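Local atomic coordinates of Two-component insecticidal protein 16 kDa unit (Alcaligenes faecalis, PDB entry 5V3S), a protein that probably acts as the small, aegerolysin-type component of a binary insecticidal toxin that kills corn rootworm. Residues W19-I24 with T70-G75; K94-Y99 with I140-K145. All coordinates share one frame; numbering follows the deposited sequence.

Interaction 1 (W19-I24 with T70-G75). Unlike the reference sequence in segment 19-24: Met20 (reference Ile).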
loop_
_atom_site.group_PDB
_atom_site.type_symbol
_atom_site.label_atom_id
_atom_site.label_comp_id
_atom_site.label_asym_id
_atom_site.label_seq_id
_atom_site.Cartn_x
_atom_site.Cartn_y
_atom_site.Cartn_z
ATOM N N TRP A 19 8.947 7.644 -5.416
ATOM C CA TRP A 19 7.863 7.855 -4.492
ATOM C C TRP A 19 6.704 6.984 -4.971
ATOM O O TRP A 19 6.640 6.567 -6.154
ATOM C CB TRP A 19 7.418 9.309 -4.410
ATOM C CG TRP A 19 6.855 9.792 -5.723
ATOM C CD1 TRP A 19 7.576 10.292 -6.786
ATOM C CD2 TRP A 19 5.469 9.806 -6.134
ATOM N NE1 TRP A 19 6.727 10.608 -7.819
ATOM C CE2 TRP A 19 5.429 10.314 -7.450
ATOM C CE3 TRP A 19 4.278 9.392 -5.536
ATOM C CZ2 TRP A 19 4.241 10.465 -8.164
ATOM C CZ3 TRP A 19 3.067 9.562 -6.244
ATOM C CH2 TRP A 19 3.051 10.077 -7.538
HETATM N N MSE A 20 5.851 6.659 -4.015
HETATM C CA MSE A 20 4.654 5.885 -4.308
HETATM C C MSE A 20 3.559 6.426 -3.393
HETATM O O MSE A 20 3.814 6.909 -2.285
HETATM C CB MSE A 20 4.876 4.361 -4.095
HETATM C CG MSE A 20 5.338 3.865 -2.702
HETATM SE SE MSE A 20 3.740 3.643 -1.505
HETATM C CE MSE A 20 3.578 1.780 -2.107
ATOM N N GLU A 21 2.312 6.324 -3.841
ATOM C CA GLU A 21 1.191 6.524 -2.945
ATOM C C GLU A 21 0.189 5.439 -3.274
ATOM O O GLU A 21 -0.117 5.260 -4.427
ATOM C CB GLU A 21 0.513 7.914 -3.031
ATOM C CG GLU A 21 1.381 9.017 -2.467
ATOM C CD GLU A 21 0.684 10.300 -2.122
ATOM O OE1 GLU A 21 -0.577 10.345 -2.246
ATOM O OE2 GLU A 21 1.446 11.238 -1.708
ATOM N N ILE A 22 -0.252 4.709 -2.250
ATOM C CA ILE A 22 -1.146 3.563 -2.436
ATOM C C ILE A 22 -2.467 3.857 -1.688
ATOM O O ILE A 22 -2.463 4.162 -0.528
ATOM C CB ILE A 22 -0.494 2.207 -2.143
ATOM C CG1 ILE A 22 -1.401 1.079 -2.500
ATOM C CG2 ILE A 22 -0.092 2.042 -0.721
ATOM C CD1 ILE A 22 -0.674 -0.195 -2.792
ATOM N N THR A 23 -3.575 3.752 -2.395
ATOM C CA THR A 23 -4.857 4.072 -1.781
ATOM C C THR A 23 -5.606 2.735 -1.756
ATOM O O THR A 23 -5.683 2.084 -2.795
ATOM C CB THR A 23 -5.590 5.182 -2.573
ATOM O OG1 THR A 23 -4.849 6.367 -2.493
ATOM C CG2 THR A 23 -6.914 5.438 -1.977
ATOM N N ILE A 24 -6.178 2.365 -0.586
ATOM C CA ILE A 24 -6.986 1.136 -0.406
ATOM C C ILE A 24 -8.400 1.565 -0.102
ATOM O O ILE A 24 -8.604 2.351 0.858
ATOM C CB ILE A 24 -6.413 0.298 0.761
ATOM C CG1 ILE A 24 -4.939 0.038 0.521
ATOM C CG2 ILE A 24 -7.160 -1.026 0.983
ATOM C CD1 ILE A 24 -4.022 0.952 1.279
ATOM N N THR A 70 -4.828 6.087 2.525
ATOM C CA THR A 70 -3.657 6.124 1.664
ATOM C C THR A 70 -2.431 6.024 2.516
ATOM O O THR A 70 -2.318 6.711 3.586
ATOM C CB THR A 70 -3.672 7.455 0.878
ATOM O OG1 THR A 70 -4.857 7.483 0.067
ATOM C CG2 THR A 70 -2.462 7.596 0.035
ATOM N N ILE A 71 -1.511 5.227 2.007
ATOM C CA ILE A 71 -0.162 5.065 2.553
ATOM C C ILE A 71 0.777 5.751 1.503
ATOM O O ILE A 71 0.638 5.579 0.278
ATOM C CB ILE A 71 0.144 3.595 2.744
ATOM C CG1 ILE A 71 -0.657 3.005 3.877
ATOM C CG2 ILE A 71 1.615 3.327 2.950
ATOM C CD1 ILE A 71 -0.734 1.504 3.919
ATOM N N ALA A 72 1.807 6.389 1.992
ATOM C CA ALA A 72 2.725 7.068 1.065
ATOM C C ALA A 72 4.127 6.869 1.546
ATOM O O ALA A 72 4.367 6.937 2.728
ATOM C CB ALA A 72 2.405 8.530 1.044
ATOM N N SER A 73 5.048 6.626 0.650
ATOM C CA SER A 73 6.412 6.463 1.068
ATOM C C SER A 73 7.274 6.991 -0.051
ATOM O O SER A 73 6.902 6.866 -1.146
ATOM C CB SER A 73 6.630 4.982 1.182
ATOM O OG SER A 73 7.926 4.663 1.552
ATOM N N CYS A 74 8.464 7.509 0.274
ATOM C CA CYS A 74 9.401 7.995 -0.709
ATOM C C CYS A 74 10.815 7.797 -0.186
ATOM O O CYS A 74 11.036 7.279 0.898
ATOM C CB CYS A 74 9.171 9.507 -0.987
ATOM S SG CYS A 74 9.386 10.588 0.426
ATOM N N GLY A 75 11.801 8.214 -0.973
ATOM C CA GLY A 75 13.155 8.137 -0.475
ATOM C C GLY A 75 13.431 9.032 0.697
ATOM O O GLY A 75 12.819 10.080 0.873
#
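Thr23 and Thr70 meet hydroxyl to hydroxyl on one face of an antiparallel strand pair. Their OG1 atoms lie 2.8 Å apart and form a hydrogen bond in which either could be the donor. Both residues hold OG1 beside the backbone N and anti to the carbonyl carbon, and this shared rotamer turns each hydroxyl to the partner strand. The two side chains cross at a slant as they meet.

Further along this face, the aliphatic part of Glu21 lies over Ala72, with Glu21 CG 3.7 Å from Ala72 CB. The carboxylate stays beside this methyl, and Glu21 OE1 reaches Thr70 CG2 at 4.0 Å. OE2 accepts a hydrogen bond from Gly47 N. At the far end the Trp19 side chain meets Cys74 at its root, CB to CB at 3.9 Å. Its indole leads away and makes a cation-pi contact with Lys49.

These are neighbouring strands in one of the two sheets of the aegerolysin beta-sandwich. Two hydrogen-bonded pairs join them, Met20 with Ser73 and Ile22 with Ile71. The bond from Ile22 N to Ile71 O is 2.8 Å long and almost straight.

Met20, Ile22, Ile71 and Ser73 occupy the face turned to the other sheet, where both isoleucines touch Phe87. Ile22 CG2 lies 3.8 Å from Ile71 CB. Met20 is a selenomethionine. Bends at chi2 and chi3 (84° and 90°) fold its chain back, bringing SE to 3.9 Å from Ser73 N. Ser73 OG is hydrogen-bonded to Thr83 OG1 and Lys42 O.

Interaction 2 (K94-Y99 with I140-K145)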
loop_
_atom_site.group_PDB
_atom_site.type_symbol
_atom_site.label_atom_id
_atom_site.label_comp_id
_atom_site.label_asym_id
_atom_site.label_seq_id
_atom_site.Cartn_x
_atom_site.Cartn_y
_atom_site.Cartn_z
ATOM N N LYS A 94 -8.985 -12.397 9.689
ATOM C CA LYS A 94 -8.792 -13.048 8.405
ATOM C C LYS A 94 -7.799 -12.184 7.586
ATOM O O LYS A 94 -8.031 -10.993 7.353
ATOM C CB LYS A 94 -10.086 -13.168 7.637
ATOM C CG LYS A 94 -11.197 -13.923 8.370
ATOM C CD LYS A 94 -11.523 -15.215 7.636
ATOM C CE LYS A 94 -12.601 -15.032 6.567
ATOM N NZ LYS A 94 -13.326 -16.327 6.266
ATOM N N LEU A 95 -6.711 -12.793 7.142
ATOM C CA LEU A 95 -5.768 -12.068 6.253
ATOM C C LEU A 95 -6.375 -12.027 4.826
ATOM O O LEU A 95 -6.632 -13.082 4.242
ATOM C CB LEU A 95 -4.434 -12.805 6.256
ATOM C CG LEU A 95 -3.340 -12.181 5.338
ATOM C CD1 LEU A 95 -2.998 -10.783 5.702
ATOM C CD2 LEU A 95 -2.120 -13.095 5.445
ATOM N N VAL A 96 -6.565 -10.811 4.263
ATOM C CA VAL A 96 -7.157 -10.623 2.974
ATOM C C VAL A 96 -6.057 -10.523 1.890
ATOM O O VAL A 96 -6.132 -11.270 0.903
ATOM C CB VAL A 96 -8.052 -9.408 3.018
ATOM C CG1 VAL A 96 -8.617 -9.082 1.636
ATOM C CG2 VAL A 96 -9.131 -9.682 4.092
ATOM N N PHE A 97 -5.065 -9.676 2.096
ATOM C CA PHE A 97 -3.880 -9.554 1.135
ATOM C C PHE A 97 -2.604 -9.102 1.813
ATOM O O PHE A 97 -2.584 -8.612 2.918
ATOM C CB PHE A 97 -4.124 -8.694 -0.111
ATOM C CG PHE A 97 -4.221 -7.181 0.114
ATOM C CD1 PHE A 97 -3.131 -6.394 0.338
ATOM C CD2 PHE A 97 -5.457 -6.518 0.022
ATOM C CE1 PHE A 97 -3.240 -5.010 0.474
ATOM C CE2 PHE A 97 -5.568 -5.170 0.163
ATOM C CZ PHE A 97 -4.445 -4.392 0.408
ATOM N N GLU A 98 -1.519 -9.399 1.142
ATOM C CA GLU A 98 -0.183 -8.945 1.503
ATOM C C GLU A 98 0.289 -8.173 0.288
ATOM O O GLU A 98 0.027 -8.589 -0.885
ATOM C CB GLU A 98 0.738 -10.107 1.787
ATOM C CG GLU A 98 0.359 -10.843 3.085
ATOM C CD GLU A 98 1.013 -12.207 3.183
ATOM O OE1 GLU A 98 1.302 -12.881 2.166
ATOM O OE2 GLU A 98 1.303 -12.546 4.282
ATOM N N TYR A 99 0.834 -6.966 0.547
ATOM C CA TYR A 99 1.388 -6.192 -0.535
ATOM C C TYR A 99 2.890 -5.892 -0.280
ATOM O O TYR A 99 3.301 -5.756 0.867
ATOM C CB TYR A 99 0.592 -4.893 -0.712
ATOM C CG TYR A 99 1.035 -4.108 -1.919
ATOM C CD1 TYR A 99 0.868 -4.648 -3.238
ATOM C CD2 TYR A 99 1.683 -2.892 -1.755
ATOM C CE1 TYR A 99 1.308 -3.908 -4.348
ATOM C CE2 TYR A 99 2.061 -2.156 -2.826
ATOM C CZ TYR A 99 1.896 -2.676 -4.119
ATOM O OH TYR A 99 2.391 -1.904 -5.149
ATOM N N ILE A 140 -5.838 0.021 -4.734
ATOM C CA ILE A 140 -6.376 -1.340 -4.487
ATOM C C ILE A 140 -7.824 -1.190 -3.956
ATOM O O ILE A 140 -8.018 -0.432 -3.091
ATOM C CB ILE A 140 -5.522 -2.122 -3.493
ATOM C CG1 ILE A 140 -4.055 -2.179 -3.994
ATOM C CG2 ILE A 140 -6.133 -3.520 -3.251
ATOM C CD1 ILE A 140 -3.150 -2.949 -3.061
ATOM N N THR A 141 -8.753 -1.870 -4.575
ATOM C CA THR A 141 -10.113 -2.039 -4.159
ATOM C C THR A 141 -10.247 -3.422 -3.540
ATOM O O THR A 141 -9.689 -4.468 -3.980
ATOM C CB THR A 141 -11.145 -1.738 -5.298
ATOM O OG1 THR A 141 -10.845 -2.576 -6.468
ATOM C CG2 THR A 141 -11.067 -0.232 -5.751
ATOM N N VAL A 142 -11.068 -3.447 -2.484
ATOM C CA VAL A 142 -11.322 -4.626 -1.815
ATOM C C VAL A 142 -12.861 -4.674 -1.563
ATOM O O VAL A 142 -13.379 -3.778 -1.007
ATOM C CB VAL A 142 -10.563 -4.686 -0.517
ATOM C CG1 VAL A 142 -10.824 -6.039 0.065
ATOM C CG2 VAL A 142 -9.021 -4.469 -0.707
ATOM N N VAL A 143 -13.500 -5.700 -2.051
ATOM C CA VAL A 143 -14.943 -5.888 -1.903
ATOM C C VAL A 143 -15.147 -7.213 -1.235
ATOM O O VAL A 143 -14.784 -8.243 -1.785
ATOM C CB VAL A 143 -15.692 -5.876 -3.273
ATOM C CG1 VAL A 143 -17.191 -6.139 -3.055
ATOM C CG2 VAL A 143 -15.489 -4.549 -3.964
ATOM N N LYS A 144 -15.694 -7.213 -0.010
ATOM C CA LYS A 144 -16.162 -8.494 0.624
ATOM C C LYS A 144 -17.423 -8.933 -0.134
ATOM O O LYS A 144 -18.412 -8.155 -0.156
ATOM C CB LYS A 144 -16.477 -8.308 2.089
ATOM C CG LYS A 144 -16.780 -9.600 2.843
ATOM C CD LYS A 144 -17.082 -9.389 4.301
ATOM C CE LYS A 144 -17.012 -10.675 5.173
ATOM N NZ LYS A 144 -16.781 -10.294 6.637
ATOM N N LYS A 145 -17.393 -10.142 -0.688
ATOM C CA LYS A 145 -18.451 -10.623 -1.530
ATOM C C LYS A 145 -19.725 -10.768 -0.697
ATOM O O LYS A 145 -19.655 -11.128 0.482
ATOM C CB LYS A 145 -18.057 -11.935 -2.177
ATOM C CG LYS A 145 -17.007 -11.786 -3.256
ATOM C CD LYS A 145 -16.699 -13.187 -3.760
ATOM C CE LYS A 145 -15.642 -13.269 -4.843
ATOM N NZ LYS A 145 -15.456 -14.740 -5.123
#
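The two strands run nearly antiparallel, at 165°, with their axes 9.7 Å apart at closest approach, and Val96 and Phe97 face Val142 and Ile140 across the gap. No hydrogen bond joins the segments, because they belong to opposite sheets of a beta-sandwich, the fold of the aegerolysin family. The contact is made entirely by side chains in the buried layer between the sheets.

Segment 94-99 has a local irregularity. Val96 and Phe97 both face Leu89 on the adjacent strand, a classic beta bulge. Val96 has a psi of -51°, which breaks the regular extended chain. Both residues direct their CB toward the opposing strand, so two consecutive side chains enter the same interior.

Phe97 is the central group. Its CG sits between the backbone N and the carbonyl carbon (chi1 72°), and the ring extends toward segment 140-145. Ile140 comes from the opposite direction and meets the outer end of the ring with two methyl groups. Its CG2 lies 3.8 Å from Phe97 CE2, and its CD1 lies 4.0 Å from Phe97 CZ.

Tyr99 also reaches this second methyl: Ile140 CD1 lies 4.4 Å from Tyr99 CD1. The Tyr99 hydroxyl is hydrogen-bonded to Asp111 OD2. Ile22 of strand 19-27 also touches both Tyr99 and Ile140.

Val142 uses both of its methyl groups. Val142 CG1 meets Val96 CG1 at 4.1 Å. Val142 CG2 lies at the edge of the Phe97 ring and in its plane, 3.6 Å from Phe97 CE2.

How the interactions relate
From the N terminus, strand 19-27 comes first. Interaction 1 closes a loop when segment 70-75 pairs beside it, after 45 intervening residues. That loop already includes strands 31-38 and 62-63 of the other sheet, and strands 83-91 and 94-103 of the same sheet follow it. Interaction 2 closes a second loop when segment 140-145 packs against segment 94-99. The two loops follow in series and neither nest nor cross. Their centres are about 17 Å apart, yet they touch, since strand 136-144 is the parallel neighbour of strand 19-27. Thr23 O and Ile140 N probably form a hydrogen bond. Interaction 1 thus joins strands within one sheet, and interaction 2 ties that sheet to the other.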